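Local coordinates for protein leucine aminopeptidase 1 (Caenorhabditis elegans, PDB 2HC9) that is a zinc-dependent aminopeptidase of the M17 family that releases N-terminal amino acids, preferably leucine, from peptides, and probably acts as a digestive enzyme, at residues A[120-134]-A[162-175]. The protein carries 1 engineered substitution. Residues are numbered along the deposited sequence; the frame is centred on the assembly and turned at random.
Sequences VLSHVAAIARTFCKF and FLTDLSESVRETAR
Helix 120-128, whose Ala128 backs onto Ser167, crosses helix 162-175 at -42° with axes 9.0 Å apart, and the chain after it runs on to Phe134 beside Arg175. At the start of the pair Leu121 fits among Phe162, Leu163 and Leu166: its CD1 meets the ring edge of Phe162 at CE2, while CG lies 3.7 Å from Leu166 CD2. Ser167 OG, bonded back to Leu163 O within its own helix, can lie against apolar neighbours, with Val124 CG1 at 3.4 Å. Past helix 120-128, Phe131 O is met by Arg171, whose chain bends at chi3 (71°) to turn its guanidinium edge to that carbonyl: NE gives a nearly straight bond of 2.7 Å (173°), and NH2 adds a weak one. Lys133, extended beyond CG, lays CE over one face of that guanidinium. Its NZ bridges two carboxylates, Glu168 OE1 at 2.9 Å on the syn side and Glu172 OE2 at 2.8 Å from above the plane. Arg175 grips Glu172 side-on through NE and NH2, reaching OE2 from the face opposite Lys133. A methionine at Lys133 would probably leave Glu168 without its bridge across the contact and take from Glu172 OE2 the partner on the face opposite Arg175. Arg129 lays CG against Val170 CG1, and its NH1 goes on to a salt bridge with Asp398. The arrangement is an oblique helix pair closed by a salt-bridge network, joining a helix of the M17 N-terminal domain to the long helix 157-178, which also packs on helices 277-290 and 473-480.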
# COMPACT_ATOMS: atom_id res chain seq x y z
N VAL A 120 -29.12 33.78 18.26
CA VAL A 120 -29.88 34.00 17.02
C VAL A 120 -29.01 33.86 15.77
O VAL A 120 -29.40 33.17 14.82
CB VAL A 120 -30.58 35.38 17.01
CG1 VAL A 120 -31.16 35.66 15.61
CG2 VAL A 120 -31.68 35.41 18.09
N LEU A 121 -27.85 34.51 15.75
CA LEU A 121 -27.05 34.54 14.52
C LEU A 121 -26.61 33.12 14.09
O LEU A 121 -26.76 32.74 12.93
CB LEU A 121 -25.83 35.45 14.71
CG LEU A 121 -24.97 35.70 13.47
CD1 LEU A 121 -24.35 37.08 13.60
CD2 LEU A 121 -23.85 34.61 13.27
N SER A 122 -26.06 32.35 15.02
CA SER A 122 -25.58 31.00 14.71
C SER A 122 -26.74 30.09 14.30
O SER A 122 -26.59 29.24 13.41
CB SER A 122 -24.84 30.39 15.91
OG SER A 122 -25.74 30.25 16.99
N HIS A 123 -27.89 30.27 14.96
CA HIS A 123 -29.06 29.42 14.68
C HIS A 123 -29.61 29.72 13.30
O HIS A 123 -29.92 28.80 12.53
CB HIS A 123 -30.14 29.63 15.75
CG HIS A 123 -29.81 28.97 17.06
ND1 HIS A 123 -30.78 28.65 17.99
CD2 HIS A 123 -28.64 28.53 17.56
CE1 HIS A 123 -30.20 28.08 19.04
NE2 HIS A 123 -28.90 27.99 18.80
N VAL A 124 -29.76 31.01 12.98
CA VAL A 124 -30.18 31.40 11.63
C VAL A 124 -29.22 30.83 10.56
O VAL A 124 -29.66 30.23 9.58
CB VAL A 124 -30.33 32.94 11.51
CG1 VAL A 124 -30.50 33.36 10.03
CG2 VAL A 124 -31.51 33.40 12.36
N ALA A 125 -27.92 30.99 10.78
CA ALA A 125 -26.93 30.53 9.80
C ALA A 125 -27.07 29.02 9.60
O ALA A 125 -27.06 28.53 8.46
CB ALA A 125 -25.53 30.87 10.27
N ALA A 126 -27.20 28.29 10.71
CA ALA A 126 -27.33 26.83 10.65
C ALA A 126 -28.54 26.43 9.80
O ALA A 126 -28.45 25.47 9.02
CB ALA A 126 -27.46 26.21 12.05
N ILE A 127 -29.67 27.14 9.94
CA ILE A 127 -30.86 26.83 9.11
C ILE A 127 -30.59 27.16 7.63
O ILE A 127 -30.90 26.36 6.73
CB ILE A 127 -32.12 27.60 9.60
CG1 ILE A 127 -32.55 27.14 11.00
CG2 ILE A 127 -33.29 27.47 8.61
CD1 ILE A 127 -33.58 28.08 11.69
N ALA A 128 -30.02 28.34 7.39
CA ALA A 128 -29.69 28.77 6.04
C ALA A 128 -28.83 27.75 5.29
O ALA A 128 -29.06 27.49 4.11
CB ALA A 128 -28.97 30.13 6.08
N ARG A 129 -27.87 27.13 5.99
CA ARG A 129 -26.91 26.18 5.35
C ARG A 129 -27.64 24.98 4.74
O ARG A 129 -27.08 24.30 3.87
CB ARG A 129 -25.87 25.60 6.36
CG ARG A 129 -25.09 26.59 7.22
CD ARG A 129 -24.17 25.90 8.28
NE ARG A 129 -23.75 26.80 9.38
CZ ARG A 129 -22.88 27.80 9.22
NH1 ARG A 129 -22.55 28.59 10.25
NH2 ARG A 129 -22.33 28.03 8.02
N THR A 130 -28.84 24.66 5.23
CA THR A 130 -29.53 23.45 4.78
C THR A 130 -30.32 23.70 3.49
O THR A 130 -30.90 22.77 2.95
CB THR A 130 -30.52 22.90 5.84
OG1 THR A 130 -31.62 23.82 5.99
CG2 THR A 130 -29.80 22.62 7.20
N PHE A 131 -30.37 24.95 3.04
CA PHE A 131 -31.03 25.28 1.77
C PHE A 131 -30.02 25.36 0.64
O PHE A 131 -29.52 26.44 0.30
CB PHE A 131 -31.94 26.51 1.90
CG PHE A 131 -33.18 26.21 2.71
CD1 PHE A 131 -34.25 25.53 2.13
CD2 PHE A 131 -33.21 26.46 4.06
CE1 PHE A 131 -35.36 25.17 2.89
CE2 PHE A 131 -34.32 26.11 4.84
CZ PHE A 131 -35.39 25.47 4.25
N CYS A 132 -29.64 24.18 0.13
CA CYS A 132 -28.51 24.11 -0.81
C CYS A 132 -28.96 24.64 -2.16
O CYS A 132 -29.90 24.11 -2.77
CB CYS A 132 -28.03 22.64 -0.94
SG CYS A 132 -27.66 21.88 0.65
N LYS A 133 -28.31 25.69 -2.64
CA LYS A 133 -28.68 26.30 -3.92
C LYS A 133 -28.39 25.36 -5.08
O LYS A 133 -29.17 25.29 -6.03
CB LYS A 133 -27.93 27.62 -4.13
CG LYS A 133 -28.41 28.73 -3.22
CD LYS A 133 -27.85 30.08 -3.65
CE LYS A 133 -28.46 31.21 -2.81
NZ LYS A 133 -28.20 32.51 -3.52
N PHE A 134 -27.27 24.65 -5.01
CA PHE A 134 -26.76 24.04 -6.23
C PHE A 134 -27.33 22.64 -6.52
O PHE A 134 -27.20 21.73 -5.70
CB PHE A 134 -25.23 24.00 -6.27
CG PHE A 134 -24.71 23.59 -7.62
CD1 PHE A 134 -24.62 24.54 -8.64
CD2 PHE A 134 -24.39 22.27 -7.89
CE1 PHE A 134 -24.18 24.16 -9.92
CE2 PHE A 134 -23.97 21.89 -9.19
CZ PHE A 134 -23.85 22.85 -10.17
N PHE A 162 -29.69 42.20 8.25
CA PHE A 162 -28.36 41.60 8.29
C PHE A 162 -28.43 40.06 8.24
O PHE A 162 -27.65 39.44 7.54
CB PHE A 162 -27.53 42.06 9.52
CG PHE A 162 -26.34 41.17 9.74
CD1 PHE A 162 -25.23 41.26 8.88
CD2 PHE A 162 -26.38 40.16 10.69
CE1 PHE A 162 -24.15 40.37 9.04
CE2 PHE A 162 -25.32 39.28 10.84
CZ PHE A 162 -24.22 39.38 10.02
N LEU A 163 -29.33 39.46 9.01
CA LEU A 163 -29.44 38.00 9.07
C LEU A 163 -29.88 37.41 7.73
O LEU A 163 -29.46 36.33 7.34
CB LEU A 163 -30.40 37.59 10.20
CG LEU A 163 -29.87 37.86 11.62
CD1 LEU A 163 -31.02 37.75 12.65
CD2 LEU A 163 -28.73 36.90 12.00
N THR A 164 -30.74 38.14 7.01
CA THR A 164 -31.09 37.73 5.65
C THR A 164 -29.87 37.78 4.72
O THR A 164 -29.66 36.88 3.90
CB THR A 164 -32.22 38.66 5.11
OG1 THR A 164 -33.35 38.54 6.00
CG2 THR A 164 -32.64 38.28 3.70
N ASP A 165 -29.08 38.85 4.84
CA ASP A 165 -27.85 38.98 4.07
C ASP A 165 -26.82 37.92 4.47
O ASP A 165 -26.10 37.39 3.61
CB ASP A 165 -27.24 40.36 4.28
CG ASP A 165 -27.98 41.46 3.51
OD1 ASP A 165 -28.65 41.15 2.51
OD2 ASP A 165 -27.87 42.62 3.92
N LEU A 166 -26.75 37.63 5.76
CA LEU A 166 -25.84 36.58 6.21
C LEU A 166 -26.27 35.21 5.67
O LEU A 166 -25.44 34.44 5.18
CB LEU A 166 -25.78 36.53 7.74
CG LEU A 166 -24.91 35.39 8.30
CD1 LEU A 166 -23.44 35.58 7.88
CD2 LEU A 166 -25.07 35.33 9.82
N SER A 167 -27.57 34.93 5.74
CA SER A 167 -28.11 33.71 5.14
C SER A 167 -27.71 33.59 3.67
O SER A 167 -27.33 32.51 3.22
CB SER A 167 -29.63 33.65 5.26
OG SER A 167 -30.03 33.57 6.62
N GLU A 168 -27.82 34.69 2.93
CA GLU A 168 -27.42 34.69 1.52
C GLU A 168 -25.92 34.44 1.38
O GLU A 168 -25.50 33.67 0.53
CB GLU A 168 -27.84 36.00 0.84
CG GLU A 168 -27.29 36.19 -0.59
CD GLU A 168 -27.92 35.27 -1.66
OE1 GLU A 168 -28.69 34.34 -1.34
OE2 GLU A 168 -27.62 35.46 -2.85
N SER A 169 -25.12 35.08 2.23
CA SER A 169 -23.66 34.93 2.11
C SER A 169 -23.27 33.47 2.39
O SER A 169 -22.41 32.91 1.69
CB SER A 169 -22.95 35.88 3.07
OG SER A 169 -22.83 37.18 2.51
N VAL A 170 -23.91 32.88 3.39
CA VAL A 170 -23.71 31.46 3.75
C VAL A 170 -24.08 30.57 2.56
O VAL A 170 -23.26 29.73 2.12
CB VAL A 170 -24.51 31.06 5.04
CG1 VAL A 170 -24.52 29.53 5.24
CG2 VAL A 170 -23.87 31.78 6.28
N ARG A 171 -25.28 30.76 2.02
CA ARG A 171 -25.73 29.92 0.88
C ARG A 171 -24.92 30.14 -0.39
O ARG A 171 -24.71 29.20 -1.16
CB ARG A 171 -27.22 30.12 0.62
CG ARG A 171 -28.07 29.63 1.79
CD ARG A 171 -29.56 29.95 1.54
NE ARG A 171 -30.15 29.11 0.49
CZ ARG A 171 -30.96 29.55 -0.48
NH1 ARG A 171 -31.27 30.86 -0.61
NH2 ARG A 171 -31.45 28.68 -1.34
N GLU A 172 -24.47 31.37 -0.62
CA GLU A 172 -23.58 31.66 -1.76
C GLU A 172 -22.22 30.98 -1.64
O GLU A 172 -21.72 30.40 -2.60
CB GLU A 172 -23.37 33.18 -1.91
CG GLU A 172 -24.62 33.91 -2.53
CD GLU A 172 -24.78 33.53 -3.99
OE1 GLU A 172 -24.10 34.16 -4.83
OE2 GLU A 172 -25.51 32.55 -4.28
N THR A 173 -21.62 31.06 -0.45
CA THR A 173 -20.34 30.36 -0.20
C THR A 173 -20.51 28.88 -0.53
O THR A 173 -19.69 28.30 -1.26
CB THR A 173 -19.94 30.48 1.30
OG1 THR A 173 -19.79 31.86 1.64
CG2 THR A 173 -18.59 29.79 1.56
N ALA A 174 -21.55 28.26 0.02
CA ALA A 174 -21.83 26.84 -0.22
C ALA A 174 -22.11 26.52 -1.70
O ALA A 174 -21.63 25.51 -2.22
CB ALA A 174 -22.99 26.36 0.65
N ARG A 175 -22.88 27.38 -2.37
CA ARG A 175 -23.13 27.19 -3.81
C ARG A 175 -21.83 27.15 -4.62
O ARG A 175 -21.64 26.29 -5.51
CB ARG A 175 -24.02 28.34 -4.36
CG ARG A 175 -24.19 28.28 -5.90
CD ARG A 175 -25.05 29.44 -6.43
NE ARG A 175 -24.45 30.76 -6.25
CZ ARG A 175 -23.47 31.28 -7.01
NH1 ARG A 175 -22.93 30.60 -8.02
NH2 ARG A 175 -23.04 32.50 -6.76
O HOH W 1 -32.10 25.74 -1.83
O HOH W 2 -26.14 26.75 -0.98